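PDB 2IBP: citrate synthase from Pyrobaculum aerophilum, which probably catalyses the condensation of oxaloacetate with acetyl-CoA and water to give citrate and CoA, a step of the tricarboxylic acid cycle. Local coordinates for residues Y83-L93 against E152-I161; L181-Y189 against A200-L208. All blocks are in the same frame, centred on the assembly; numbering follows the deposited sequence.

Interaction 1. Residues Y83-L93 against E152-I161; sequences YINRMKKYREL and EKLVAKMPTI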
ATOM      1  N   TYR A  83       2.596  26.962  12.590  1.00 11.89           N
ATOM      2  CA  TYR A  83       2.842  25.599  12.100  1.00  8.69           C
ATOM      3  C   TYR A  83       3.701  24.814  13.103  1.00  8.98           C
ATOM      4  O   TYR A  83       3.393  23.655  13.454  1.00 11.31           O
ATOM      5  CB  TYR A  83       3.550  25.686  10.749  1.00 11.68           C
ATOM      6  CG  TYR A  83       3.967  24.357  10.160  1.00  9.50           C
ATOM      7  CD1 TYR A  83       3.048  23.553   9.516  1.00 12.26           C
ATOM      8  CD2 TYR A  83       5.305  24.014  10.075  1.00  7.90           C
ATOM      9  CE1 TYR A  83       3.447  22.345   8.927  1.00  9.99           C
ATOM     10  CE2 TYR A  83       5.712  22.819   9.509  1.00 10.56           C
ATOM     11  CZ  TYR A  83       4.784  22.000   8.925  1.00 10.83           C
ATOM     12  OH  TYR A  83       5.180  20.827   8.294  1.00 14.56           O
ATOM     13  N   ILE A  84       4.792  25.428  13.528  1.00 11.33           N
ATOM     14  CA  ILE A  84       5.680  24.788  14.494  1.00 11.02           C
ATOM     15  C   ILE A  84       4.910  24.422  15.751  1.00 13.53           C
ATOM     16  O   ILE A  84       5.025  23.307  16.256  1.00 11.54           O
ATOM     17  CB  ILE A  84       6.895  25.669  14.787  1.00 11.19           C
ATOM     18  CG1 ILE A  84       7.841  25.646  13.572  1.00 14.61           C
ATOM     19  CG2 ILE A  84       7.578  25.226  16.056  1.00 11.49           C
ATOM     20  CD1 ILE A  84       9.050  26.534  13.703  1.00 16.42           C
ATOM     21  N   ASN A  85       4.052  25.329  16.224  1.00  9.85           N
ATOM     22  CA  ASN A  85       3.253  25.038  17.409  1.00 10.09           C
ATOM     23  C   ASN A  85       2.240  23.919  17.202  1.00  8.00           C
ATOM     24  O   ASN A  85       2.044  23.102  18.082  1.00 10.50           O
ATOM     25  CB  ASN A  85       2.545  26.290  17.886  1.00 12.69           C
ATOM     26  CG  ASN A  85       3.436  27.166  18.741  1.00 19.23           C
ATOM     27  OD1 ASN A  85       4.378  26.683  19.369  1.00 18.34           O
ATOM     28  ND2 ASN A  85       3.101  28.450  18.826  1.00 18.52           N
ATOM     29  N   ARG A  86       1.628  23.854  16.026  1.00 10.34           N
ATOM     30  CA  ARG A  86       0.686  22.784  15.738  1.00 10.15           C
ATOM     31  C   ARG A  86       1.433  21.462  15.704  1.00 10.13           C
ATOM     32  O   ARG A  86       1.014  20.487  16.315  1.00 11.60           O
ATOM     33  CB  ARG A  86      -0.035  22.998  14.396  1.00 11.45           C
ATOM     34  CG  ARG A  86      -1.012  24.168  14.387  1.00 13.52           C
ATOM     35  CD  ARG A  86      -1.896  24.137  13.141  1.00 15.44           C
ATOM     36  NE  ARG A  86      -1.154  24.179  11.881  1.00 10.87           N
ATOM     37  CZ  ARG A  86      -0.818  25.285  11.238  1.00 13.27           C
ATOM     38  NH1 ARG A  86      -1.047  26.480  11.795  1.00 15.64           N
ATOM     39  NH2 ARG A  86      -0.171  25.206  10.090  1.00 14.00           N
ATOM     40  N   MET A  87       2.581  21.460  15.037  1.00 12.10           N
ATOM     41  CA  MET A  87       3.381  20.240  14.924  1.00 11.73           C
ATOM     42  C   MET A  87       3.789  19.762  16.314  1.00  8.05           C
ATOM     43  O   MET A  87       3.684  18.592  16.619  1.00  9.89           O
ATOM     44  CB  MET A  87       4.603  20.471  14.022  1.00 14.66           C
ATOM     45  CG  MET A  87       4.222  20.916  12.619  1.00 18.68           C
ATOM     46  SD  MET A  87       3.486  19.563  11.714  1.00 22.19           S
ATOM     47  CE  MET A  87       5.056  18.824  11.263  1.00  9.98           C
ATOM     48  N   LYS A  88       4.201  20.677  17.182  1.00  8.73           N
ATOM     49  CA  LYS A  88       4.580  20.292  18.537  1.00  8.57           C
ATOM     50  C   LYS A  88       3.423  19.631  19.277  1.00  6.49           C
ATOM     51  O   LYS A  88       3.620  18.654  20.003  1.00 11.09           O
ATOM     52  CB  LYS A  88       5.120  21.494  19.300  1.00 11.58           C
ATOM     53  CG  LYS A  88       6.512  21.853  18.901  1.00 11.24           C
ATOM     54  CD  LYS A  88       6.974  23.147  19.520  1.00 13.09           C
ATOM     55  CE  LYS A  88       8.427  23.380  19.216  1.00 16.11           C
ATOM     56  NZ  LYS A  88       8.922  24.618  19.859  1.00 19.15           N
ATOM     57  N   LYS A  89       2.223  20.196  19.134  1.00 11.56           N
ATOM     58  CA  LYS A  89       1.025  19.657  19.759  1.00 10.62           C
ATOM     59  C   LYS A  89       0.707  18.263  19.195  1.00 10.38           C
ATOM     60  O   LYS A  89       0.230  17.387  19.913  1.00 13.47           O
ATOM     61  CB  LYS A  89      -0.168  20.575  19.493  1.00 15.67           C
ATOM     62  CG  LYS A  89      -1.453  20.145  20.176  1.00 29.95           C
ATOM     63  CD  LYS A  89      -2.607  21.105  19.871  1.00 34.85           C
ATOM     64  CE  LYS A  89      -2.982  21.084  18.387  1.00 46.09           C
ATOM     65  NZ  LYS A  89      -4.178  21.927  18.091  1.00 47.90           N
ATOM     66  N   TYR A  90       0.986  18.071  17.915  1.00  9.28           N
ATOM     67  CA  TYR A  90       0.672  16.801  17.273  1.00 11.13           C
ATOM     68  C   TYR A  90       1.660  15.683  17.525  1.00 10.99           C
ATOM     69  O   TYR A  90       1.358  14.530  17.228  1.00  9.40           O
ATOM     70  CB  TYR A  90       0.581  16.966  15.760  1.00 11.04           C
ATOM     71  CG  TYR A  90      -0.452  17.940  15.283  1.00  9.61           C
ATOM     72  CD1 TYR A  90      -1.671  18.059  15.927  1.00 11.69           C
ATOM     73  CD2 TYR A  90      -0.275  18.600  14.085  1.00  8.31           C
ATOM     74  CE1 TYR A  90      -2.626  18.945  15.454  1.00 15.17           C
ATOM     75  CE2 TYR A  90      -1.226  19.446  13.587  1.00 15.56           C
ATOM     76  CZ  TYR A  90      -2.398  19.610  14.266  1.00 18.25           C
ATOM     77  OH  TYR A  90      -3.327  20.483  13.762  1.00 21.70           O
ATOM     78  N   ARG A  91       2.836  15.991  18.058  1.00  7.76           N
ATOM     79  CA  ARG A  91       3.860  14.958  18.232  1.00  8.80           C
ATOM     80  C   ARG A  91       3.424  13.756  19.041  1.00  7.55           C
ATOM     81  O   ARG A  91       3.828  12.628  18.747  1.00  9.35           O
ATOM     82  CB  ARG A  91       5.111  15.534  18.887  1.00 11.39           C
ATOM     83  CG  ARG A  91       5.828  16.520  18.049  1.00 11.82           C
ATOM     84  CD  ARG A  91       6.974  17.093  18.837  1.00 13.37           C
ATOM     85  NE  ARG A  91       7.717  18.069  18.061  1.00 10.93           N
ATOM     86  CZ  ARG A  91       8.672  18.847  18.563  1.00 10.15           C
ATOM     87  NH1 ARG A  91       8.934  18.825  19.860  1.00 10.63           N
ATOM     88  NH2 ARG A  91       9.316  19.681  17.778  1.00 11.24           N
ATOM     89  N   GLU A  92       2.668  13.972  20.105  1.00  9.00           N
ATOM     90  CA  GLU A  92       2.295  12.876  20.992  1.00  9.70           C
ATOM     91  C   GLU A  92       1.303  11.947  20.311  1.00  9.57           C
ATOM     92  O   GLU A  92       0.501  12.389  19.485  1.00 11.89           O
ATOM     93  CB  GLU A  92       1.715  13.397  22.300  1.00 13.30           C
ATOM     94  CG  GLU A  92       1.410  12.333  23.339  1.00 12.81           C
ATOM     95  CD  GLU A  92       2.606  11.477  23.732  1.00 16.45           C
ATOM     96  OE1 GLU A  92       3.204  11.745  24.795  1.00 20.09           O
ATOM     97  OE2 GLU A  92       2.983  10.567  22.965  1.00 12.10           O
ATOM     98  N   LEU A  93       1.415  10.663  20.624  1.00 10.14           N
ATOM     99  CA  LEU A  93       0.563   9.664  20.034  1.00  8.87           C
ATOM    100  C   LEU A  93      -0.596   9.342  20.958  1.00  9.60           C
ATOM    101  O   LEU A  93      -0.526   9.520  22.179  1.00 10.22           O
ATOM    102  CB  LEU A  93       1.372   8.390  19.760  1.00  9.83           C
ATOM    103  CG  LEU A  93       2.608   8.587  18.896  1.00 11.21           C
ATOM    104  CD1 LEU A  93       3.435   7.277  18.836  1.00  9.76           C
ATOM    105  CD2 LEU A  93       2.226   9.099  17.508  1.00 10.51           C
ATOM    106  N   GLU A 152      -0.166  17.320   8.419  1.00  8.05           N
ATOM    107  CA  GLU A 152       0.734  17.846   9.451  1.00  8.03           C
ATOM    108  C   GLU A 152       0.931  16.850  10.602  1.00  5.67           C
ATOM    109  O   GLU A 152       2.040  16.636  11.070  1.00  9.45           O
ATOM    110  CB  GLU A 152       0.195  19.171  10.008  1.00  9.05           C
ATOM    111  CG  GLU A 152       0.238  20.284   9.023  1.00 10.78           C
ATOM    112  CD  GLU A 152      -0.202  21.613   9.605  1.00 14.42           C
ATOM    113  OE1 GLU A 152      -0.571  21.671  10.805  1.00 16.35           O
ATOM    114  OE2 GLU A 152      -0.124  22.607   8.861  1.00 13.95           O
ATOM    115  N   LYS A 153      -0.143  16.193  11.010  1.00  5.91           N
ATOM    116  CA  LYS A 153      -0.071  15.236  12.095  1.00  9.48           C
ATOM    117  C   LYS A 153       0.839  14.089  11.726  1.00  9.03           C
ATOM    118  O   LYS A 153       1.616  13.620  12.547  1.00  8.66           O
ATOM    119  CB  LYS A 153      -1.437  14.699  12.454  1.00 10.96           C
ATOM    120  CG  LYS A 153      -2.304  15.689  13.173  1.00 12.24           C
ATOM    121  CD  LYS A 153      -3.665  15.111  13.359  1.00 12.16           C
ATOM    122  CE  LYS A 153      -4.608  16.057  14.016  1.00 20.29           C
ATOM    123  NZ  LYS A 153      -5.956  15.413  14.039  1.00 17.52           N
ATOM    124  N   LEU A 154       0.704  13.591  10.502  1.00  7.86           N
ATOM    125  CA  LEU A 154       1.559  12.479  10.056  1.00  8.32           C
ATOM    126  C   LEU A 154       3.057  12.853  10.066  1.00 10.37           C
ATOM    127  O   LEU A 154       3.913  12.072  10.488  1.00  8.58           O
ATOM    128  CB  LEU A 154       1.112  12.040   8.660  1.00  7.86           C
ATOM    129  CG  LEU A 154      -0.117  11.126   8.712  1.00  8.59           C
ATOM    130  CD1 LEU A 154      -0.942  11.150   7.441  1.00  9.06           C
ATOM    131  CD2 LEU A 154       0.265   9.688   9.082  1.00  9.24           C
ATOM    132  N   VAL A 155       3.361  14.058   9.623  1.00  7.78           N
ATOM    133  CA  VAL A 155       4.740  14.528   9.607  1.00  6.63           C
ATOM    134  C   VAL A 155       5.233  14.680  11.063  1.00  8.43           C
ATOM    135  O   VAL A 155       6.350  14.298  11.408  1.00  8.48           O
ATOM    136  CB  VAL A 155       4.826  15.855   8.854  1.00  7.92           C
ATOM    137  CG1 VAL A 155       6.238  16.463   8.977  1.00  8.66           C
ATOM    138  CG2 VAL A 155       4.432  15.649   7.398  1.00  8.86           C
ATOM    139  N   ALA A 156       4.376  15.216  11.923  1.00  5.67           N
ATOM    140  CA  ALA A 156       4.755  15.437  13.319  1.00  8.05           C
ATOM    141  C   ALA A 156       4.941  14.184  14.145  1.00  7.89           C
ATOM    142  O   ALA A 156       5.777  14.148  15.046  1.00  9.15           O
ATOM    143  CB  ALA A 156       3.721  16.349  13.995  1.00  6.38           C
ATOM    144  N   LYS A 157       4.140  13.161  13.851  1.00  6.60           N
ATOM    145  CA  LYS A 157       4.098  11.966  14.661  1.00  5.35           C
ATOM    146  C   LYS A 157       5.129  10.919  14.294  1.00  4.21           C
ATOM    147  O   LYS A 157       5.474  10.088  15.137  1.00  7.04           O
ATOM    148  CB  LYS A 157       2.703  11.352  14.599  1.00  6.27           C
ATOM    149  CG  LYS A 157       1.650  12.244  15.221  1.00  8.15           C
ATOM    150  CD  LYS A 157       0.254  11.762  14.952  1.00  8.78           C
ATOM    151  CE  LYS A 157      -0.748  12.773  15.491  1.00 11.87           C
ATOM    152  NZ  LYS A 157      -0.792  12.794  16.965  1.00  9.56           N
ATOM    153  N   MET A 158       5.591  10.921  13.049  1.00  6.27           N
ATOM    154  CA  MET A 158       6.482   9.842  12.620  1.00  7.65           C
ATOM    155  C   MET A 158       7.683   9.645  13.558  1.00  6.81           C
ATOM    156  O   MET A 158       7.968   8.522  13.965  1.00  7.55           O
ATOM    157  CB  MET A 158       6.912  10.010  11.179  1.00 11.16           C
ATOM    158  CG  MET A 158       7.373   8.732  10.540  1.00 14.37           C
ATOM    159  SD  MET A 158       6.015   7.554  10.319  1.00 15.08           S
ATOM    160  CE  MET A 158       4.975   8.408   9.179  1.00 14.71           C
ATOM    161  N   PRO A 159       8.369  10.732  13.958  1.00  5.68           N
ATOM    162  CA  PRO A 159       9.517  10.506  14.847  1.00  6.64           C
ATOM    163  C   PRO A 159       9.136   9.920  16.192  1.00  5.53           C
ATOM    164  O   PRO A 159       9.923   9.205  16.807  1.00  7.80           O
ATOM    165  CB  PRO A 159      10.105  11.912  15.022  1.00  5.57           C
ATOM    166  CG  PRO A 159       9.620  12.667  13.817  1.00  7.66           C
ATOM    167  CD  PRO A 159       8.242  12.153  13.596  1.00  6.79           C
ATOM    168  N   THR A 160       7.947  10.242  16.673  1.00  5.08           N
ATOM    169  CA  THR A 160       7.498   9.718  17.955  1.00  5.00           C
ATOM    170  C   THR A 160       7.316   8.204  17.859  1.00  6.90           C
ATOM    171  O   THR A 160       7.688   7.452  18.760  1.00  7.94           O
ATOM    172  CB  THR A 160       6.203  10.410  18.401  1.00  7.34           C
ATOM    173  OG1 THR A 160       6.339  11.822  18.204  1.00  8.11           O
ATOM    174  CG2 THR A 160       5.913  10.119  19.867  1.00  5.73           C
ATOM    175  N   ILE A 161       6.701   7.775  16.770  1.00  6.12           N
ATOM    176  CA  ILE A 161       6.480   6.357  16.541  1.00  6.64           C
ATOM    177  C   ILE A 161       7.826   5.625  16.525  1.00  4.42           C
ATOM    178  O   ILE A 161       8.014   4.619  17.222  1.00  8.48           O
ATOM    179  CB  ILE A 161       5.743   6.119  15.222  1.00  7.77           C
ATOM    180  CG1 ILE A 161       4.323   6.684  15.292  1.00  8.99           C
ATOM    181  CG2 ILE A 161       5.680   4.610  14.919  1.00  9.58           C
ATOM    182  CD1 ILE A 161       3.562   6.559  13.997  1.00  8.44           C
TER
HETATM  183  O   HOH W   1      -3.074  21.676  11.310  1.00 21.85           O
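Arg86 and Glu152 join helix 77-90 to helix 141-169 through a side-on, two-pronged salt bridge in the mostly helical citrate synthase fold. Arg86 NE reaches Glu152 OE1 at 2.8 Å, almost straight at 174°, and Arg86 NH2 takes Glu152 OE2; both oxygens use their syn lone pairs, and the guanidinium and carboxylate planes are nearly coplanar. Two further bonds fix the carboxylate: water 1 donates to OE1 and also bonds Tyr90 OH, while OE2 is held by Tyr71 OH. The Glu152 side chain also sits as a knob among Tyr83, Arg86, Met87 and Tyr90, with OE2 at the edge of the Tyr83 ring, whose plane is nearly perpendicular to the carboxylate.

Three successive backbone carbonyls, of Tyr90, Arg91 and Glu92, meet side chains of helix 141-169. Lys157 bends at its last torsion, which turns NZ onto Tyr90 O at 2.8 Å and, more weakly, onto Glu92 O; Glu120 supplies the counter-charge. Thr160 OG1 donates to Arg91 O at 2.7 Å, tilted from the carbonyl plane.

Packing fills the space between these polar ends, where the helix axes approach to 8.3 Å at a crossing angle of -48°. Ala156 offers only a methyl, and its CB lies 3.7 Å from Tyr90 CB. Met87, bent at both chi2 and chi3, brings CE tightly against Val155 CG1 at 3.5 Å. Leu93 spreads its two methyls over residues one turn apart, CD2 on Lys157 CB and CD1 on Ile161 CG1. The extended Lys153 runs over the Tyr90 ring toward Asp126 and Asp124, and its CG makes a CH-pi contact 3.6 Å from the ring centroid, 11° off the normal.

Interaction 2. Residues L181-Y189 against A200-L208; sequences LGHAANFLY and ASRGIDLYL
Ala200 and Ser201 open the contact by receiving Leu188, whose CD1 lies 3.7 Å from Ala200 CB and also touches the backbone running into Ser201. Ser201 OG, anti to its own carbonyl carbon (chi1 -63°), is brought beside the methyl of Ala185 at 3.5 Å. One turn on, Ile204 divides its branches between two neighbours: CG1 packs against both methyls of Leu188, whereas CG2 meets Ala184 CB at 3.6 Å and comes more loosely to the Phe187 ring. A smaller alanine in place of Leu188 would probably leave Ile204 CG1 and the Ala200 methyl without their shared partner and open a gap between the helices.

At Asp205 the backbones come close, its CA 5.0 Å from that of Ala184. The Ala184 methyl is the knob here, seated among Ser201, Ile204, Asp205 and Leu208, with CB only 3.4 Å from Asp205 N. Water 2 spans the same spot, accepting from Ala184 N and donating to Asp205 OD1, which Tyr62 N also binds. Leu208 finishes the series, bringing CD1 in plane to the edge of the His183 ring, 3.8 Å from CD2. The small Ala184, Ala185 and Ser201 are consistent with the 8.0 Å axis separation at 119°, a steep crossing of the consecutive helices 183-192 and 198-210, with Ala184 as a single knob in a hole of the other helix, within the mainly helical citrate synthase fold.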
ATOM      1  N   LEU A 181      11.834  21.552  22.216  1.00 11.30           N
ATOM      2  CA  LEU A 181      12.829  21.125  21.253  1.00 10.23           C
ATOM      3  C   LEU A 181      12.262  21.116  19.841  1.00  9.65           C
ATOM      4  O   LEU A 181      11.068  20.855  19.639  1.00  9.77           O
ATOM      5  CB  LEU A 181      13.330  19.720  21.584  1.00  7.75           C
ATOM      6  CG  LEU A 181      14.091  19.553  22.890  1.00 11.20           C
ATOM      7  CD1 LEU A 181      14.572  18.108  23.042  1.00 10.40           C
ATOM      8  CD2 LEU A 181      15.264  20.538  22.890  1.00 11.99           C
ATOM      9  N   GLY A 182      13.138  21.358  18.876  1.00  8.95           N
ATOM     10  CA  GLY A 182      12.797  21.294  17.465  1.00  9.59           C
ATOM     11  C   GLY A 182      12.527  19.860  17.037  1.00  9.21           C
ATOM     12  O   GLY A 182      12.779  18.911  17.771  1.00  8.01           O
ATOM     13  N   HIS A 183      12.058  19.705  15.816  1.00  8.46           N
ATOM     14  CA  HIS A 183      11.633  18.394  15.316  1.00  5.93           C
ATOM     15  C   HIS A 183      12.762  17.362  15.363  1.00  6.23           C
ATOM     16  O   HIS A 183      12.605  16.268  15.960  1.00  8.55           O
ATOM     17  CB  HIS A 183      11.126  18.575  13.891  1.00  8.15           C
ATOM     18  CG  HIS A 183      10.387  17.405  13.351  1.00 10.34           C
ATOM     19  ND1 HIS A 183       9.042  17.204  13.587  1.00 12.94           N
ATOM     20  CD2 HIS A 183      10.753  16.461  12.453  1.00  9.64           C
ATOM     21  CE1 HIS A 183       8.648  16.116  12.949  1.00 15.62           C
ATOM     22  NE2 HIS A 183       9.659  15.659  12.234  1.00 10.60           N
ATOM     23  N   ALA A 184      13.912  17.720  14.778  1.00  7.82           N
ATOM     24  CA  ALA A 184      15.080  16.838  14.730  1.00  6.69           C
ATOM     25  C   ALA A 184      15.679  16.630  16.128  1.00  7.06           C
ATOM     26  O   ALA A 184      15.963  15.505  16.547  1.00  7.54           O
ATOM     27  CB  ALA A 184      16.117  17.408  13.795  1.00 10.01           C
ATOM     28  N   ALA A 185      15.868  17.716  16.875  1.00  7.43           N
ATOM     29  CA  ALA A 185      16.421  17.592  18.229  1.00  8.71           C
ATOM     30  C   ALA A 185      15.541  16.742  19.120  1.00 10.59           C
ATOM     31  O   ALA A 185      16.012  15.896  19.886  1.00  9.36           O
ATOM     32  CB  ALA A 185      16.627  18.966  18.871  1.00  8.53           C
ATOM     33  N   ASN A 186      14.240  16.952  19.021  1.00  8.56           N
ATOM     34  CA  ASN A 186      13.337  16.209  19.836  1.00  6.37           C
ATOM     35  C   ASN A 186      13.412  14.716  19.516  1.00  5.51           C
ATOM     36  O   ASN A 186      13.290  13.877  20.406  1.00  8.60           O
ATOM     37  CB  ASN A 186      11.921  16.679  19.641  1.00  6.69           C
ATOM     38  CG  ASN A 186      10.973  15.936  20.512  1.00  8.05           C
ATOM     39  OD1 ASN A 186      11.048  16.030  21.737  1.00  8.50           O
ATOM     40  ND2 ASN A 186      10.088  15.133  19.897  1.00  7.63           N
ATOM     41  N   PHE A 187      13.581  14.388  18.241  1.00  7.95           N
ATOM     42  CA  PHE A 187      13.698  12.974  17.888  1.00  9.89           C
ATOM     43  C   PHE A 187      14.873  12.337  18.627  1.00  6.53           C
ATOM     44  O   PHE A 187      14.741  11.282  19.235  1.00  6.87           O
ATOM     45  CB  PHE A 187      13.875  12.795  16.392  1.00  6.24           C
ATOM     46  CG  PHE A 187      14.242  11.394  16.005  1.00  6.02           C
ATOM     47  CD1 PHE A 187      13.359  10.355  16.211  1.00  9.10           C
ATOM     48  CD2 PHE A 187      15.496  11.118  15.482  1.00  8.03           C
ATOM     49  CE1 PHE A 187      13.704   9.060  15.888  1.00 10.18           C
ATOM     50  CE2 PHE A 187      15.837   9.814  15.130  1.00  6.88           C
ATOM     51  CZ  PHE A 187      14.940   8.790  15.349  1.00  9.34           C
ATOM     52  N   LEU A 188      16.018  13.001  18.608  1.00  7.02           N
ATOM     53  CA  LEU A 188      17.187  12.449  19.298  1.00  9.03           C
ATOM     54  C   LEU A 188      16.965  12.374  20.801  1.00  7.94           C
ATOM     55  O   LEU A 188      17.406  11.443  21.465  1.00  9.45           O
ATOM     56  CB  LEU A 188      18.450  13.236  18.971  1.00  7.65           C
ATOM     57  CG  LEU A 188      18.936  13.123  17.529  1.00  8.07           C
ATOM     58  CD1 LEU A 188      20.164  14.001  17.315  1.00 14.52           C
ATOM     59  CD2 LEU A 188      19.207  11.659  17.142  1.00 11.00           C
ATOM     60  N   TYR A 189      16.293  13.380  21.351  1.00  5.26           N
ATOM     61  CA  TYR A 189      15.934  13.359  22.763  1.00  6.04           C
ATOM     62  C   TYR A 189      15.016  12.155  23.079  1.00  7.17           C
ATOM     63  O   TYR A 189      15.225  11.439  24.056  1.00  7.88           O
ATOM     64  CB  TYR A 189      15.252  14.685  23.128  1.00  7.79           C
ATOM     65  CG  TYR A 189      14.552  14.651  24.452  1.00  8.05           C
ATOM     66  CD1 TYR A 189      15.257  14.625  25.642  1.00 14.20           C
ATOM     67  CD2 TYR A 189      13.168  14.604  24.508  1.00 10.09           C
ATOM     68  CE1 TYR A 189      14.604  14.542  26.846  1.00 12.48           C
ATOM     69  CE2 TYR A 189      12.504  14.527  25.704  1.00 11.40           C
ATOM     70  CZ  TYR A 189      13.222  14.499  26.876  1.00 11.02           C
ATOM     71  OH  TYR A 189      12.543  14.424  28.062  1.00 11.59           O
ATOM     72  N   ALA A 200      24.679  16.855  16.330  1.00  8.83           N
ATOM     73  CA  ALA A 200      23.887  15.654  16.051  1.00  8.58           C
ATOM     74  C   ALA A 200      22.490  16.071  15.570  1.00  9.67           C
ATOM     75  O   ALA A 200      21.983  15.536  14.579  1.00 10.15           O
ATOM     76  CB  ALA A 200      23.802  14.751  17.280  1.00 10.23           C
ATOM     77  N   SER A 201      21.900  17.064  16.237  1.00  8.25           N
ATOM     78  CA  SER A 201      20.577  17.572  15.831  1.00  6.12           C
ATOM     79  C   SER A 201      20.627  18.132  14.423  1.00  8.13           C
ATOM     80  O   SER A 201      19.689  17.970  13.645  1.00  9.58           O
ATOM     81  CB  SER A 201      20.095  18.676  16.776  1.00 16.30           C
ATOM     82  OG  SER A 201      19.927  18.158  18.072  1.00 21.49           O
ATOM     83  N   ARG A 202      21.671  18.899  14.129  1.00  7.81           N
ATOM     84  CA  ARG A 202      21.820  19.431  12.778  1.00  9.38           C
ATOM     85  C   ARG A 202      21.850  18.317  11.740  1.00  7.93           C
ATOM     86  O   ARG A 202      21.296  18.447  10.655  1.00  9.02           O
ATOM     87  CB  ARG A 202      23.067  20.310  12.648  1.00  9.11           C
ATOM     88  CG  ARG A 202      23.236  20.872  11.250  1.00 11.56           C
ATOM     89  CD  ARG A 202      24.248  21.993  11.182  1.00 13.04           C
ATOM     90  NE  ARG A 202      25.635  21.582  11.366  1.00 11.48           N
ATOM     91  CZ  ARG A 202      26.486  21.289  10.381  1.00  9.63           C
ATOM     92  NH1 ARG A 202      26.092  21.230   9.108  1.00 12.88           N
ATOM     93  NH2 ARG A 202      27.742  21.003  10.676  1.00 12.18           N
ATOM     94  N   GLY A 203      22.563  17.243  12.050  1.00  7.82           N
ATOM     95  CA  GLY A 203      22.653  16.104  11.165  1.00  7.16           C
ATOM     96  C   GLY A 203      21.295  15.502  10.878  1.00  5.42           C
ATOM     97  O   GLY A 203      20.966  15.229   9.736  1.00  7.66           O
ATOM     98  N   ILE A 204      20.501  15.328  11.928  1.00  4.35           N
ATOM     99  CA  ILE A 204      19.154  14.778  11.751  1.00  7.16           C
ATOM    100  C   ILE A 204      18.311  15.757  10.937  1.00  8.65           C
ATOM    101  O   ILE A 204      17.658  15.373   9.965  1.00  7.41           O
ATOM    102  CB  ILE A 204      18.480  14.425  13.089  1.00  8.61           C
ATOM    103  CG1 ILE A 204      19.258  13.301  13.790  1.00  8.75           C
ATOM    104  CG2 ILE A 204      17.008  14.002  12.866  1.00  8.95           C
ATOM    105  CD1 ILE A 204      19.340  11.994  13.000  1.00 13.94           C
ATOM    106  N   ASP A 205      18.345  17.032  11.298  1.00  8.49           N
ATOM    107  CA  ASP A 205      17.561  18.034  10.567  1.00  8.76           C
ATOM    108  C   ASP A 205      17.954  18.040   9.087  1.00  6.70           C
ATOM    109  O   ASP A 205      17.093  18.053   8.202  1.00  7.41           O
ATOM    110  CB  ASP A 205      17.798  19.424  11.152  1.00  8.13           C
ATOM    111  CG  ASP A 205      16.735  20.428  10.732  1.00 16.99           C
ATOM    112  OD1 ASP A 205      15.546  20.064  10.731  1.00 11.18           O
ATOM    113  OD2 ASP A 205      17.068  21.614  10.539  1.00 23.58           O
ATOM    114  N   LEU A 206      19.260  18.034   8.822  1.00  5.69           N
ATOM    115  CA  LEU A 206      19.756  18.037   7.456  1.00  5.99           C
ATOM    116  C   LEU A 206      19.281  16.797   6.719  1.00  8.12           C
ATOM    117  O   LEU A 206      18.785  16.877   5.600  1.00  8.32           O
ATOM    118  CB  LEU A 206      21.281  18.103   7.436  1.00  8.01           C
ATOM    119  CG  LEU A 206      21.912  18.198   6.058  1.00 10.09           C
ATOM    120  CD1 LEU A 206      21.398  19.433   5.299  1.00 14.21           C
ATOM    121  CD2 LEU A 206      23.451  18.233   6.229  1.00 10.14           C
ATOM    122  N   TYR A 207      19.425  15.639   7.352  1.00  5.85           N
ATOM    123  CA  TYR A 207      18.991  14.400   6.723  1.00  5.58           C
ATOM    124  C   TYR A 207      17.504  14.485   6.364  1.00  6.99           C
ATOM    125  O   TYR A 207      17.094  14.116   5.264  1.00  6.73           O
ATOM    126  CB  TYR A 207      19.228  13.218   7.651  1.00  8.11           C
ATOM    127  CG  TYR A 207      18.789  11.910   7.027  1.00  7.29           C
ATOM    128  CD1 TYR A 207      19.686  11.116   6.318  1.00 10.61           C
ATOM    129  CD2 TYR A 207      17.462  11.518   7.072  1.00  9.05           C
ATOM    130  CE1 TYR A 207      19.264   9.954   5.712  1.00  9.37           C
ATOM    131  CE2 TYR A 207      17.045  10.373   6.460  1.00  9.61           C
ATOM    132  CZ  TYR A 207      17.942   9.605   5.780  1.00 11.06           C
ATOM    133  OH  TYR A 207      17.503   8.465   5.163  1.00 18.62           O
ATOM    134  N   LEU A 208      16.716  15.022   7.286  1.00  6.20           N
ATOM    135  CA  LEU A 208      15.281  15.114   7.063  1.00  6.55           C
ATOM    136  C   LEU A 208      14.992  16.034   5.884  1.00  6.17           C
ATOM    137  O   LEU A 208      14.131  15.754   5.063  1.00  7.58           O
ATOM    138  CB  LEU A 208      14.544  15.570   8.319  1.00  4.95           C
ATOM    139  CG  LEU A 208      14.550  14.640   9.522  1.00  6.83           C
ATOM    140  CD1 LEU A 208      13.850  15.289  10.684  1.00 10.66           C
ATOM    141  CD2 LEU A 208      13.955  13.275   9.236  1.00  9.61           C
TER
HETATM  142  O   HOH W   2      14.182  20.210  13.254  1.00 11.21           O

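In the fold
Both interactions are buried helix pairs on the same side of the chain's centre, their centres about 17 and 16 Å from that of the chain and 14 Å from each other. Interaction 1 buries 720 Å² and combines charged, carbonyl-directed and apolar contacts; interaction 2 buries 381 Å², almost wholly apolar apart from a water bridge. They touch directly: Arg91 NH2 probably donates to Leu181 O at 2.8 Å, and Pro159 of helix 141-169 packs on His183 and Phe187. Helix 363-382 is a common neighbour, touched by Val155 and Met158 as well as by Phe187. Toward the metal-binding side, Arg202 pairs with Asp308, a magnesium ligand in a structure of this protein.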